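PDB 3LOR: thiol-disulfide isomerase and thioredoxins from Corynebacterium glutamicum, which probably acts as a thioredoxin-fold thiol-disulfide oxidoreductase or isomerase of the TlpA-like redoxin family and can bind calcium. Local coordinates for residues D27-V32 / D128-I133; V37-C42 / H71-H76; V65-L70 / I94-A99. All coordinates share one frame; numbering follows the deposited sequence.

Contact 1 of 3, residues D27-V32 / D128-I133; sequences DLRGKV and DRKGRI
Two beta turns are clasped here through a single glycine, G30, whose N and O are both taken by R129, one by its backbone and the other by its side chain. G30 N donates to R129 O over 2.8 Å, lying in the carbonyl plane on a lone pair, with an N-H...O angle of 161°. In return R129 NH1 reaches G30 O at 3.3 Å, a long but straight bond in which the oxygen sits in the guanidinium plane while the donor is tilted 32° from the carbonyl plane. The R129 chain gets there by running CB, CG and CD alongside the G30 carbonyl, with CD 3.5 Å from G30 O; its other terminal nitrogen, NH2, is bonded to L154 O. A CA-H...O contact from R129 CA to K31 O, 3.5 Å, extends the pairing by one residue.

R29 makes a further contact, with K130. With CG anti to the backbone N (chi1 180°), its chain passes R129 O and lays one guanidinium face over K130 CA, while a water accepts from NE.

Each loop is shaped by its own turn. L28 to K31 is a type II turn and D128 to G131 a type I turn, and G30 and G131 each have positive phi. D128 OD2 receives K130 N (3.0 Å), which makes an Asx turn, and R132 N (3.1 Å) from opposite faces of the carboxylate. D128 OD1 forms salt bridges to R132 NE and R134, so the carboxylate links the loop to the start of strand 133-138.

The contact thus ties the turn between helix 25-28 and strand 32-38 to the hairpin loop joining strands 123-127 and 133-138, with V32 packing on L150, L153 and L154 of helix 143-154.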
ATOM      1  N   ASP A  27      21.465  -6.037  30.286  1.00 15.69           N
ATOM      2  CA  ASP A  27      21.845  -5.428  29.025  1.00 15.27           C
ATOM      3  C   ASP A  27      20.711  -4.585  28.504  1.00 14.79           C
ATOM      4  O   ASP A  27      20.921  -3.566  27.940  1.00 14.97           O
ATOM      5  CB  ASP A  27      22.126  -6.491  27.956  1.00 15.42           C
ATOM      6  CG  ASP A  27      23.235  -7.465  28.328  1.00 17.12           C
ATOM      7  OD1 ASP A  27      24.150  -7.131  29.079  1.00 17.53           O
ATOM      8  OD2 ASP A  27      23.209  -8.586  27.835  1.00 17.90           O
ATOM      9  N   LEU A  28      19.506  -5.083  28.657  1.00 13.43           N
ATOM     10  CA  LEU A  28      18.312  -4.380  28.280  1.00 12.93           C
ATOM     11  C   LEU A  28      17.873  -3.204  29.136  1.00 12.27           C
ATOM     12  O   LEU A  28      17.167  -2.376  28.682  1.00 12.30           O
ATOM     13  CB  LEU A  28      17.179  -5.341  28.079  1.00 12.76           C
ATOM     14  CG  LEU A  28      17.530  -6.427  27.104  1.00 13.69           C
ATOM     15  CD1 LEU A  28      16.566  -7.479  27.259  1.00 15.45           C
ATOM     16  CD2 LEU A  28      17.527  -5.928  25.747  1.00 11.38           C
ATOM     17  N   ARG A  29      18.266  -3.166  30.382  1.00 11.47           N
ATOM     18  CA  ARG A  29      17.771  -2.161  31.279  1.00 11.51           C
ATOM     19  C   ARG A  29      18.153  -0.755  30.835  1.00 10.79           C
ATOM     20  O   ARG A  29      19.214  -0.530  30.353  1.00  9.95           O
ATOM     21  CB  ARG A  29      18.187  -2.431  32.717  1.00 11.43           C
ATOM     22  CG  ARG A  29      17.687  -1.382  33.675  1.00 14.12           C
ATOM     23  CD  ARG A  29      17.832  -1.732  35.127  1.00 16.93           C
ATOM     24  NE  ARG A  29      16.630  -2.360  35.626  1.00 19.95           N
ATOM     25  CZ  ARG A  29      15.743  -1.801  36.434  1.00 21.93           C
ATOM     26  NH1 ARG A  29      14.682  -2.489  36.798  1.00 23.23           N
ATOM     27  NH2 ARG A  29      15.910  -0.578  36.902  1.00 21.76           N
ATOM     28  N   GLY A  30      17.219   0.159  30.985  1.00 10.35           N
ATOM     29  CA  GLY A  30      17.329   1.489  30.459  1.00 10.20           C
ATOM     30  C   GLY A  30      16.857   1.666  29.040  1.00 10.15           C
ATOM     31  O   GLY A  30      16.958   2.727  28.520  1.00 10.35           O
ATOM     32  N   LYS A  31      16.345   0.610  28.439  1.00  9.94           N
ATOM     33  CA  LYS A  31      15.825   0.600  27.087  1.00  9.83           C
ATOM     34  C   LYS A  31      14.418   0.075  27.073  1.00  9.45           C
ATOM     35  O   LYS A  31      14.062  -0.770  27.845  1.00  9.46           O
ATOM     36  CB  LYS A  31      16.640  -0.325  26.215  1.00 10.19           C
ATOM     37  CG  LYS A  31      17.607   0.311  25.346  1.00 11.96           C
ATOM     38  CD  LYS A  31      18.883   0.522  26.027  1.00 15.00           C
ATOM     39  CE  LYS A  31      19.562  -0.742  26.224  1.00 17.19           C
ATOM     40  NZ  LYS A  31      20.908  -0.489  26.728  1.00 18.23           N
ATOM     41  N   VAL A  32      13.636   0.586  26.155  1.00  8.36           N
ATOM     42  CA  VAL A  32      12.378  -0.015  25.811  1.00  8.43           C
ATOM     43  C   VAL A  32      12.621  -1.295  25.036  1.00  7.92           C
ATOM     44  O   VAL A  32      13.442  -1.333  24.191  1.00  7.81           O
ATOM     45  CB  VAL A  32      11.496   0.955  25.035  1.00  7.76           C
ATOM     46  CG1 VAL A  32      10.264   0.307  24.593  1.00  8.57           C
ATOM     47  CG2 VAL A  32      11.183   2.120  25.844  1.00  8.14           C
ATOM     48  N   ASP A 128       9.133  -1.774  29.382  1.00 13.07           N
ATOM     49  CA  ASP A 128       9.691  -0.463  29.650  1.00 12.41           C
ATOM     50  C   ASP A 128      11.162  -0.466  30.029  1.00 12.35           C
ATOM     51  O   ASP A 128      11.772  -1.461  30.059  1.00 11.86           O
ATOM     52  CB  ASP A 128       8.851   0.344  30.630  1.00 12.14           C
ATOM     53  CG  ASP A 128       8.780  -0.262  31.995  1.00 13.30           C
ATOM     54  OD1 ASP A 128       7.765  -0.115  32.631  1.00 13.82           O
ATOM     55  OD2 ASP A 128       9.711  -0.895  32.438  1.00 12.74           O
ATOM     56  N   ARG A 129      11.677   0.700  30.333  1.00 12.64           N
ATOM     57  CA  ARG A 129      13.064   0.920  30.718  1.00 13.27           C
ATOM     58  C   ARG A 129      13.507   0.225  32.013  1.00 13.12           C
ATOM     59  O   ARG A 129      14.653  -0.023  32.197  1.00 12.68           O
ATOM     60  CB  ARG A 129      13.388   2.399  30.761  1.00 13.07           C
ATOM     61  CG  ARG A 129      13.387   3.055  29.430  1.00 14.45           C
ATOM     62  CD  ARG A 129      14.059   4.365  29.513  1.00 15.52           C
ATOM     63  NE  ARG A 129      13.535   5.367  28.624  1.00 17.27           N
ATOM     64  CZ  ARG A 129      14.130   5.733  27.514  1.00 18.67           C
ATOM     65  NH1 ARG A 129      15.228   5.147  27.150  1.00 19.66           N
ATOM     66  NH2 ARG A 129      13.609   6.654  26.759  1.00 18.00           N
ATOM     67  N   LYS A 130      12.569  -0.119  32.866  1.00 12.87           N
ATOM     68  CA  LYS A 130      12.882  -0.938  34.025  1.00 13.33           C
ATOM     69  C   LYS A 130      12.643  -2.418  33.808  1.00 12.92           C
ATOM     70  O   LYS A 130      12.753  -3.184  34.709  1.00 12.63           O
ATOM     71  CB  LYS A 130      12.196  -0.467  35.286  1.00 12.87           C
ATOM     72  CG  LYS A 130      11.846   0.931  35.281  1.00 13.87           C
ATOM     73  CD  LYS A 130      12.496   1.640  36.375  1.00 16.96           C
ATOM     74  CE  LYS A 130      11.596   2.729  36.898  1.00 17.45           C
ATOM     75  NZ  LYS A 130      12.263   3.741  37.722  1.00 16.85           N
ATOM     76  N   GLY A 131      12.356  -2.801  32.581  1.00 13.31           N
ATOM     77  CA  GLY A 131      12.149  -4.178  32.241  1.00 13.06           C
ATOM     78  C   GLY A 131      10.811  -4.770  32.550  1.00 13.95           C
ATOM     79  O   GLY A 131      10.643  -5.933  32.605  1.00 14.35           O
ATOM     80  N   ARG A 132       9.818  -3.957  32.719  1.00 13.96           N
ATOM     81  CA  ARG A 132       8.557  -4.546  33.033  1.00 14.66           C
ATOM     82  C   ARG A 132       7.565  -4.518  31.895  1.00 14.15           C
ATOM     83  O   ARG A 132       7.554  -3.607  31.150  1.00 15.08           O
ATOM     84  CB  ARG A 132       8.043  -4.073  34.387  1.00 14.81           C
ATOM     85  CG  ARG A 132       7.398  -2.801  34.446  1.00 17.21           C
ATOM     86  CD  ARG A 132       7.682  -2.125  35.763  1.00 17.96           C
ATOM     87  NE  ARG A 132       7.961  -0.736  35.509  1.00 20.61           N
ATOM     88  CZ  ARG A 132       7.867   0.255  36.372  1.00 23.09           C
ATOM     89  NH1 ARG A 132       7.516   0.057  37.619  1.00 23.43           N
ATOM     90  NH2 ARG A 132       8.143   1.468  35.974  1.00 24.79           N
ATOM     91  N   ILE A 133       6.799  -5.572  31.740  1.00 13.63           N
ATOM     92  CA  ILE A 133       5.899  -5.714  30.626  1.00 13.34           C
ATOM     93  C   ILE A 133       4.752  -4.742  30.727  1.00 14.10           C
ATOM     94  O   ILE A 133       4.107  -4.644  31.729  1.00 13.82           O
ATOM     95  CB  ILE A 133       5.404  -7.138  30.546  1.00 13.50           C
ATOM     96  CG1 ILE A 133       6.538  -8.029  30.130  1.00 12.26           C
ATOM     97  CG2 ILE A 133       4.301  -7.299  29.550  1.00 12.97           C
ATOM     98  CD1 ILE A 133       6.348  -9.350  30.480  1.00 14.00           C
TER
HETATM   99  O   HOH W   1      15.774  -4.734  34.127  1.00 18.23           O

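Contact 2 of 3, residues V37-C42 / H71-H76; sequences VFQMLC and HSVFEH
Q39 reaches across to the loop with both ends of its amide. Its OE1 accepts from F74 N at 2.9 Å, in the carbonyl plane and nearly straight (163°), while NE2 makes a weak bond to E75 OE2. The amide also lies over one face of the F74 ring, planes 11° apart, with OE1 3.3 Å from F74 CD2. The chain is extended beyond CG, which carries the amide past S72 O to this position; the F74 N bond and the weaker one to E75 OE2 both favour this rotation of the amide.

H71 makes the second side-chain link. Its NE2 accepts from M40 N at 3.2 Å, and because the donor lies close to the ring plane, the imidazole meets the backbone edge-on. The first torsion sets the imidazole opposite the backbone N, which brings NE2 to M40 N, and V73 CG2 covers one of the ring's faces. H71 CD2 sits over the F38 ring toward its rim, 3.7 Å from F38 CE1, the two ring planes inclined by 36°.

F38 and H71 form a parallel beta bridge, with S72 N donating to F38 O at 3.2 Å. This is where the adjacent central strands 32-38 and 65-71 of the thioredoxin fold end and their loops diverge. The first leads through a type I turn, Q39 to C42, into helix 43-59; C42 is its N-cap, and with C45 it fits a thioredoxin-type CxxC pattern, consistent with a redox site.

Further out, L85 of helix 82-91 packs on both F38 and H71, D101 holds S72 OG, and L41 of a neighbouring subunit packs on M40, modelled as selenomethionine.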
ATOM      1  N   VAL A  37       7.082 -11.933  18.751  1.00 10.48           N
ATOM      2  CA  VAL A  37       6.858 -13.349  18.871  1.00 10.80           C
ATOM      3  C   VAL A  37       6.281 -13.906  17.582  1.00 11.74           C
ATOM      4  O   VAL A  37       5.243 -13.513  17.163  1.00 11.63           O
ATOM      5  CB  VAL A  37       5.914 -13.639  20.045  1.00 10.57           C
ATOM      6  CG1 VAL A  37       5.810 -15.066  20.306  1.00 11.11           C
ATOM      7  CG2 VAL A  37       6.352 -12.978  21.245  1.00  9.48           C
ATOM      8  N   PHE A  38       6.997 -14.793  16.935  1.00 11.55           N
ATOM      9  CA  PHE A  38       6.634 -15.198  15.607  1.00 11.89           C
ATOM     10  C   PHE A  38       6.814 -16.661  15.288  1.00 11.62           C
ATOM     11  O   PHE A  38       7.510 -17.354  15.956  1.00 11.87           O
ATOM     12  CB  PHE A  38       7.370 -14.364  14.578  1.00 11.71           C
ATOM     13  CG  PHE A  38       8.796 -14.702  14.446  1.00 11.09           C
ATOM     14  CD1 PHE A  38       9.240 -15.378  13.361  1.00  9.32           C
ATOM     15  CD2 PHE A  38       9.691 -14.356  15.416  1.00  8.56           C
ATOM     16  CE1 PHE A  38      10.524 -15.679  13.253  1.00 10.01           C
ATOM     17  CE2 PHE A  38      10.974 -14.662  15.301  1.00  8.73           C
ATOM     18  CZ  PHE A  38      11.404 -15.323  14.234  1.00  8.03           C
ATOM     19  N   GLN A  39       6.176 -17.089  14.224  1.00 11.56           N
ATOM     20  CA  GLN A  39       6.470 -18.352  13.589  1.00 11.87           C
ATOM     21  C   GLN A  39       6.939 -18.031  12.185  1.00 12.22           C
ATOM     22  O   GLN A  39       6.409 -17.165  11.557  1.00 11.95           O
ATOM     23  CB  GLN A  39       5.260 -19.290  13.573  1.00 11.94           C
ATOM     24  CG  GLN A  39       5.138 -20.169  14.769  1.00 11.32           C
ATOM     25  CD  GLN A  39       3.986 -21.130  14.739  1.00 13.19           C
ATOM     26  OE1 GLN A  39       3.989 -22.079  15.458  1.00 12.88           O
ATOM     27  NE2 GLN A  39       3.014 -20.887  13.916  1.00 13.82           N
HETATM   28  N   MSE A  40       7.940 -18.730  11.707  1.00 12.05           N
HETATM   29  CA  MSE A  40       8.488 -18.465  10.392  1.00 12.29           C
HETATM   30  C   MSE A  40       7.522 -18.711   9.249  1.00 12.16           C
HETATM   31  O   MSE A  40       7.693 -18.193   8.209  1.00 11.64           O
HETATM   32  CB  MSE A  40       9.819 -19.177  10.165  1.00 12.73           C
HETATM   33  CG  MSE A  40       9.821 -20.664  10.361  1.00 14.23           C
HETATM   34 SE   MSE A  40      11.461 -21.521  10.076  1.00 23.81          SE
HETATM   35  CE  MSE A  40      11.679 -21.041   8.318  1.00 18.48           C
ATOM     36  N   LEU A  41       6.530 -19.546   9.470  1.00 11.77           N
ATOM     37  CA  LEU A  41       5.573 -19.892   8.448  1.00 12.03           C
ATOM     38  C   LEU A  41       4.179 -19.343   8.646  1.00 12.68           C
ATOM     39  O   LEU A  41       3.269 -19.823   8.068  1.00 14.02           O
ATOM     40  CB  LEU A  41       5.524 -21.391   8.193  1.00 11.24           C
ATOM     41  CG  LEU A  41       6.766 -22.078   7.662  1.00 11.22           C
ATOM     42  CD1 LEU A  41       6.733 -23.524   7.673  1.00  8.76           C
ATOM     43  CD2 LEU A  41       7.226 -21.556   6.367  1.00 10.26           C
ATOM     44  N   CYS A  42       4.028 -18.338   9.466  1.00 13.16           N
ATOM     45  CA  CYS A  42       2.761 -17.721   9.708  1.00 13.66           C
ATOM     46  C   CYS A  42       2.677 -16.465   8.864  1.00 13.20           C
ATOM     47  O   CYS A  42       3.555 -15.666   8.855  1.00 12.58           O
ATOM     48  CB  CYS A  42       2.614 -17.417  11.190  1.00 13.91           C
ATOM     49  SG  CYS A  42       1.524 -16.135  11.571  1.00 19.81           S
ATOM     50  N   HIS A  71      11.149 -16.870  18.389  1.00 12.39           N
ATOM     51  CA  HIS A  71      10.513 -17.844  17.570  1.00 12.48           C
ATOM     52  C   HIS A  71       9.842 -18.825  18.517  1.00 12.68           C
ATOM     53  O   HIS A  71      10.501 -19.579  19.149  1.00 11.85           O
ATOM     54  CB  HIS A  71      11.561 -18.549  16.752  1.00 12.33           C
ATOM     55  CG  HIS A  71      11.021 -19.302  15.593  1.00 14.24           C
ATOM     56  ND1 HIS A  71      11.536 -20.497  15.185  1.00 14.39           N
ATOM     57  CD2 HIS A  71      10.008 -19.025  14.751  1.00 14.33           C
ATOM     58  CE1 HIS A  71      10.870 -20.927  14.143  1.00 15.02           C
ATOM     59  NE2 HIS A  71       9.931 -20.056  13.868  1.00 15.00           N
ATOM     60  N   SER A  72       8.533 -18.743  18.634  1.00 12.64           N
ATOM     61  CA  SER A  72       7.751 -19.665  19.412  1.00 12.88           C
ATOM     62  C   SER A  72       6.919 -20.539  18.535  1.00 12.80           C
ATOM     63  O   SER A  72       5.870 -20.162  18.122  1.00 12.30           O
ATOM     64  CB  SER A  72       6.792 -18.922  20.325  1.00 13.54           C
ATOM     65  OG  SER A  72       7.435 -18.093  21.184  1.00 13.56           O
ATOM     66  N   VAL A  73       7.400 -21.728  18.295  1.00 12.62           N
ATOM     67  CA  VAL A  73       6.746 -22.646  17.413  1.00 12.27           C
ATOM     68  C   VAL A  73       5.845 -23.522  18.228  1.00 12.32           C
ATOM     69  O   VAL A  73       6.286 -24.155  19.123  1.00 12.59           O
ATOM     70  CB  VAL A  73       7.777 -23.549  16.777  1.00 12.89           C
ATOM     71  CG1 VAL A  73       7.170 -24.579  15.934  1.00 12.19           C
ATOM     72  CG2 VAL A  73       8.814 -22.772  16.067  1.00 12.28           C
ATOM     73  N   PHE A  74       4.572 -23.505  17.920  1.00 11.55           N
ATOM     74  CA  PHE A  74       3.603 -24.317  18.595  1.00 11.58           C
ATOM     75  C   PHE A  74       2.869 -25.317  17.721  1.00 11.73           C
ATOM     76  O   PHE A  74       2.037 -26.053  18.184  1.00 11.20           O
ATOM     77  CB  PHE A  74       2.646 -23.455  19.372  1.00 10.57           C
ATOM     78  CG  PHE A  74       1.843 -22.587  18.542  1.00 10.81           C
ATOM     79  CD1 PHE A  74       0.655 -22.996  18.067  1.00 10.93           C
ATOM     80  CD2 PHE A  74       2.276 -21.363  18.217  1.00 10.15           C
ATOM     81  CE1 PHE A  74      -0.085 -22.188  17.306  1.00 12.93           C
ATOM     82  CE2 PHE A  74       1.535 -20.551  17.445  1.00 12.99           C
ATOM     83  CZ  PHE A  74       0.364 -20.974  16.980  1.00 12.83           C
ATOM     84  N   GLU A  75       3.194 -25.342  16.452  1.00 12.01           N
ATOM     85  CA  GLU A  75       2.645 -26.319  15.560  1.00 12.84           C
ATOM     86  C   GLU A  75       3.725 -26.674  14.551  1.00 12.70           C
ATOM     87  O   GLU A  75       4.573 -25.875  14.285  1.00 12.93           O
ATOM     88  CB  GLU A  75       1.362 -25.797  14.904  1.00 12.54           C
ATOM     89  CG  GLU A  75       1.554 -24.564  14.098  1.00 15.64           C
ATOM     90  CD  GLU A  75       0.274 -23.899  13.631  1.00 19.90           C
ATOM     91  OE1 GLU A  75      -0.820 -24.435  13.809  1.00 20.88           O
ATOM     92  OE2 GLU A  75       0.380 -22.822  13.063  1.00 22.36           O
ATOM     93  N   HIS A  76       3.683 -27.867  13.990  1.00 12.48           N
ATOM     94  CA  HIS A  76       4.567 -28.239  12.906  1.00 12.75           C
ATOM     95  C   HIS A  76       6.014 -28.087  13.211  1.00 12.64           C
ATOM     96  O   HIS A  76       6.751 -27.664  12.404  1.00 12.24           O
ATOM     97  CB  HIS A  76       4.247 -27.428  11.682  1.00 12.31           C
ATOM     98  CG  HIS A  76       2.815 -27.446  11.336  1.00 13.54           C
ATOM     99  ND1 HIS A  76       2.132 -28.611  11.093  1.00 15.36           N
ATOM    100  CD2 HIS A  76       1.919 -26.453  11.217  1.00 14.18           C
ATOM    101  CE1 HIS A  76       0.884 -28.331  10.815  1.00 15.33           C
ATOM    102  NE2 HIS A  76       0.727 -27.028  10.882  1.00 16.28           N
TER

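Contact 3 of 3, residues V65-L70 / I94-A99; sequences VQVIGL and IKFPVA
G69 N donates to P97 O at 2.7 Å, almost perfectly straight (174°) and nearly along the carbonyl axis, and G69 O in turn accepts from A99 N, also at 2.7 Å. One residue of strand 65-71 thus supplies both backbone bonds of the pairing. CA-H...O contacts reinforce it, V98 CA lying 3.3 Å from G69 O and L70 CA 3.2 Å from A99 O.

G69 also faces the F96 ring: its CA meets the ring edge, 3.6 Å from F96 CE2. V67 CG1 covers one face of the same ring in a CH-pi contact, 4.1 Å from the centroid and 13° off the normal, while I94 CG2 takes the opposite face. F96 CG stands between backbone N and carbonyl carbon (chi1 58°), which turns the ring toward the strand.

The bridges G69-V98 and L70-A99 are parallel, as expected of a right-handed beta-alpha-beta crossover, in which strand 65-71 continues through helix 82-91 into strand 98-101. V98 packs on L85 and I89 of that helix; on the other face of the sheet A99 lies against L70 CD1 and against V14 and W17 of strand 14-17.

Just before strand 98-101 begins, P97 CD sits 3.4 Å from V67 O. The amide of Q66 folds back to bond that same oxygen through NE2, which E62 also holds. N19 bonds to F96 O and V98 N through its side-chain amide.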
ATOM      1  N   VAL A  65      15.728   1.733  21.856  1.00 13.08           N
ATOM      2  CA  VAL A  65      14.889   0.572  21.715  1.00 13.07           C
ATOM      3  C   VAL A  65      15.648  -0.691  21.292  1.00 13.12           C
ATOM      4  O   VAL A  65      16.357  -0.684  20.349  1.00 13.37           O
ATOM      5  CB  VAL A  65      13.748   0.840  20.734  1.00 12.88           C
ATOM      6  CG1 VAL A  65      13.007  -0.412  20.432  1.00 13.30           C
ATOM      7  CG2 VAL A  65      12.846   1.964  21.198  1.00 11.22           C
ATOM      8  N   GLN A  66      15.455  -1.785  21.994  1.00 12.12           N
ATOM      9  CA  GLN A  66      15.939  -3.071  21.561  1.00 12.13           C
ATOM     10  C   GLN A  66      14.839  -3.952  20.993  1.00 11.70           C
ATOM     11  O   GLN A  66      13.871  -4.187  21.615  1.00 11.06           O
ATOM     12  CB  GLN A  66      16.631  -3.790  22.695  1.00 11.59           C
ATOM     13  CG  GLN A  66      17.274  -5.073  22.320  1.00 11.01           C
ATOM     14  CD  GLN A  66      18.443  -4.921  21.383  1.00 13.18           C
ATOM     15  OE1 GLN A  66      19.441  -4.365  21.736  1.00 14.90           O
ATOM     16  NE2 GLN A  66      18.317  -5.436  20.211  1.00 13.76           N
ATOM     17  N   VAL A  67      15.026  -4.427  19.786  1.00 11.21           N
ATOM     18  CA  VAL A  67      14.130  -5.386  19.176  1.00 11.16           C
ATOM     19  C   VAL A  67      14.697  -6.768  19.340  1.00 11.45           C
ATOM     20  O   VAL A  67      15.845  -6.997  19.110  1.00 11.58           O
ATOM     21  CB  VAL A  67      13.877  -5.123  17.680  1.00 11.74           C
ATOM     22  CG1 VAL A  67      12.884  -6.022  17.147  1.00 10.28           C
ATOM     23  CG2 VAL A  67      13.502  -3.745  17.418  1.00 10.49           C
ATOM     24  N   ILE A  68      13.858  -7.664  19.792  1.00 11.17           N
ATOM     25  CA  ILE A  68      14.154  -9.060  19.921  1.00 11.55           C
ATOM     26  C   ILE A  68      13.134  -9.918  19.245  1.00 11.63           C
ATOM     27  O   ILE A  68      11.950  -9.726  19.375  1.00 11.39           O
ATOM     28  CB  ILE A  68      14.238  -9.489  21.364  1.00 11.53           C
ATOM     29  CG1 ILE A  68      15.301  -8.716  22.095  1.00 12.90           C
ATOM     30  CG2 ILE A  68      14.414 -10.935  21.453  1.00 11.97           C
ATOM     31  CD1 ILE A  68      15.013  -8.541  23.442  1.00 16.79           C
ATOM     32  N   GLY A  69      13.629 -10.880  18.513  1.00 10.95           N
ATOM     33  CA  GLY A  69      12.801 -11.851  17.860  1.00 10.72           C
ATOM     34  C   GLY A  69      12.669 -13.096  18.698  1.00 11.04           C
ATOM     35  O   GLY A  69      13.611 -13.575  19.201  1.00 10.52           O
ATOM     36  N   LEU A  70      11.472 -13.583  18.885  1.00 11.88           N
ATOM     37  CA  LEU A  70      11.305 -14.826  19.585  1.00 12.21           C
ATOM     38  C   LEU A  70      10.522 -15.781  18.758  1.00 12.53           C
ATOM     39  O   LEU A  70       9.398 -15.549  18.461  1.00 12.61           O
ATOM     40  CB  LEU A  70      10.685 -14.620  20.955  1.00 12.03           C
ATOM     41  CG  LEU A  70      10.476 -15.819  21.834  1.00 12.21           C
ATOM     42  CD1 LEU A  70      11.716 -16.237  22.539  1.00 11.52           C
ATOM     43  CD2 LEU A  70       9.381 -15.585  22.765  1.00 12.01           C
ATOM     44  N   ILE A  94      16.890 -10.533   8.433  1.00 12.61           N
ATOM     45  CA  ILE A  94      16.627 -10.081   9.784  1.00 12.66           C
ATOM     46  C   ILE A  94      17.939  -9.862  10.504  1.00 12.83           C
ATOM     47  O   ILE A  94      18.748 -10.710  10.587  1.00 13.19           O
ATOM     48  CB  ILE A  94      15.760 -11.081  10.549  1.00 12.99           C
ATOM     49  CG1 ILE A  94      14.349 -11.112   9.995  1.00 13.51           C
ATOM     50  CG2 ILE A  94      15.738 -10.777  12.010  1.00 12.97           C
ATOM     51  CD1 ILE A  94      13.708 -12.362  10.162  1.00 15.26           C
ATOM     52  N   LYS A  95      18.159  -8.669  10.981  1.00 12.72           N
ATOM     53  CA  LYS A  95      19.399  -8.378  11.634  1.00 13.07           C
ATOM     54  C   LYS A  95      19.331  -8.208  13.144  1.00 13.01           C
ATOM     55  O   LYS A  95      20.320  -8.055  13.770  1.00 13.91           O
ATOM     56  CB  LYS A  95      20.037  -7.177  10.973  1.00 12.55           C
ATOM     57  CG  LYS A  95      20.711  -7.525   9.719  1.00 13.70           C
ATOM     58  CD  LYS A  95      21.020  -6.305   8.964  1.00 17.76           C
ATOM     59  CE  LYS A  95      22.011  -6.566   7.852  1.00 19.66           C
ATOM     60  NZ  LYS A  95      23.023  -5.476   7.638  1.00 21.44           N
ATOM     61  N   PHE A  96      18.147  -8.200  13.709  1.00 12.08           N
ATOM     62  CA  PHE A  96      17.978  -8.136  15.134  1.00 11.21           C
ATOM     63  C   PHE A  96      18.160  -9.480  15.790  1.00 10.75           C
ATOM     64  O   PHE A  96      18.039 -10.475  15.185  1.00 11.11           O
ATOM     65  CB  PHE A  96      16.645  -7.477  15.496  1.00 11.62           C
ATOM     66  CG  PHE A  96      15.442  -8.141  14.936  1.00 10.66           C
ATOM     67  CD1 PHE A  96      14.798  -7.620  13.871  1.00 10.45           C
ATOM     68  CD2 PHE A  96      14.928  -9.258  15.500  1.00 10.21           C
ATOM     69  CE1 PHE A  96      13.696  -8.196  13.405  1.00  9.27           C
ATOM     70  CE2 PHE A  96      13.832  -9.825  15.006  1.00  9.80           C
ATOM     71  CZ  PHE A  96      13.223  -9.295  13.972  1.00  9.37           C
ATOM     72  N   PRO A  97      18.435  -9.506  17.057  1.00 10.57           N
ATOM     73  CA  PRO A  97      18.650 -10.783  17.714  1.00 10.63           C
ATOM     74  C   PRO A  97      17.385 -11.651  17.811  1.00 10.52           C
ATOM     75  O   PRO A  97      16.321 -11.196  18.102  1.00 10.16           O
ATOM     76  CB  PRO A  97      19.166 -10.384  19.073  1.00 10.25           C
ATOM     77  CG  PRO A  97      19.366  -9.007  19.025  1.00 11.06           C
ATOM     78  CD  PRO A  97      18.676  -8.394  17.954  1.00 10.70           C
ATOM     79  N   VAL A  98      17.550 -12.910  17.502  1.00 10.70           N
ATOM     80  CA  VAL A  98      16.470 -13.838  17.477  1.00 11.04           C
ATOM     81  C   VAL A  98      16.718 -14.952  18.452  1.00 11.72           C
ATOM     82  O   VAL A  98      17.737 -15.555  18.441  1.00 11.95           O
ATOM     83  CB  VAL A  98      16.317 -14.426  16.124  1.00 10.86           C
ATOM     84  CG1 VAL A  98      15.232 -15.344  16.099  1.00 10.23           C
ATOM     85  CG2 VAL A  98      16.183 -13.391  15.117  1.00 10.02           C
ATOM     86  N   ALA A  99      15.748 -15.215  19.283  1.00 11.87           N
ATOM     87  CA  ALA A  99      15.809 -16.300  20.203  1.00 12.49           C
ATOM     88  C   ALA A  99      14.740 -17.309  19.922  1.00 12.86           C
ATOM     89  O   ALA A  99      13.707 -17.008  19.416  1.00 13.81           O
ATOM     90  CB  ALA A  99      15.690 -15.821  21.578  1.00 12.02           C
TER

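Contacts 2 and 3 involve the central sheet directly, and contact 1 lies at the start of strand 32-38. In sequence order the first segments are 27-32, 37-42 and 65-70; contacts 2 and 3 both lie within the chain loop closed by contact 1, and their own segments alternate. Contacts 1 and 2 sit on opposite sides of the chain's centre, their centres 25 Å apart, near the two ends of strand 32-38. Contact 3 lies about 15 Å, centre to centre, from each, on the neighbouring strand 65-71. Probable hydrogen bonds join it to contact 1, between V32 O and Q66 N, and to contact 2, between F38 N and L70 O and between H71 N and A99 O. The adjacent strands 32-38 and 65-71 thus span the chain from contact 1 to the probable redox end.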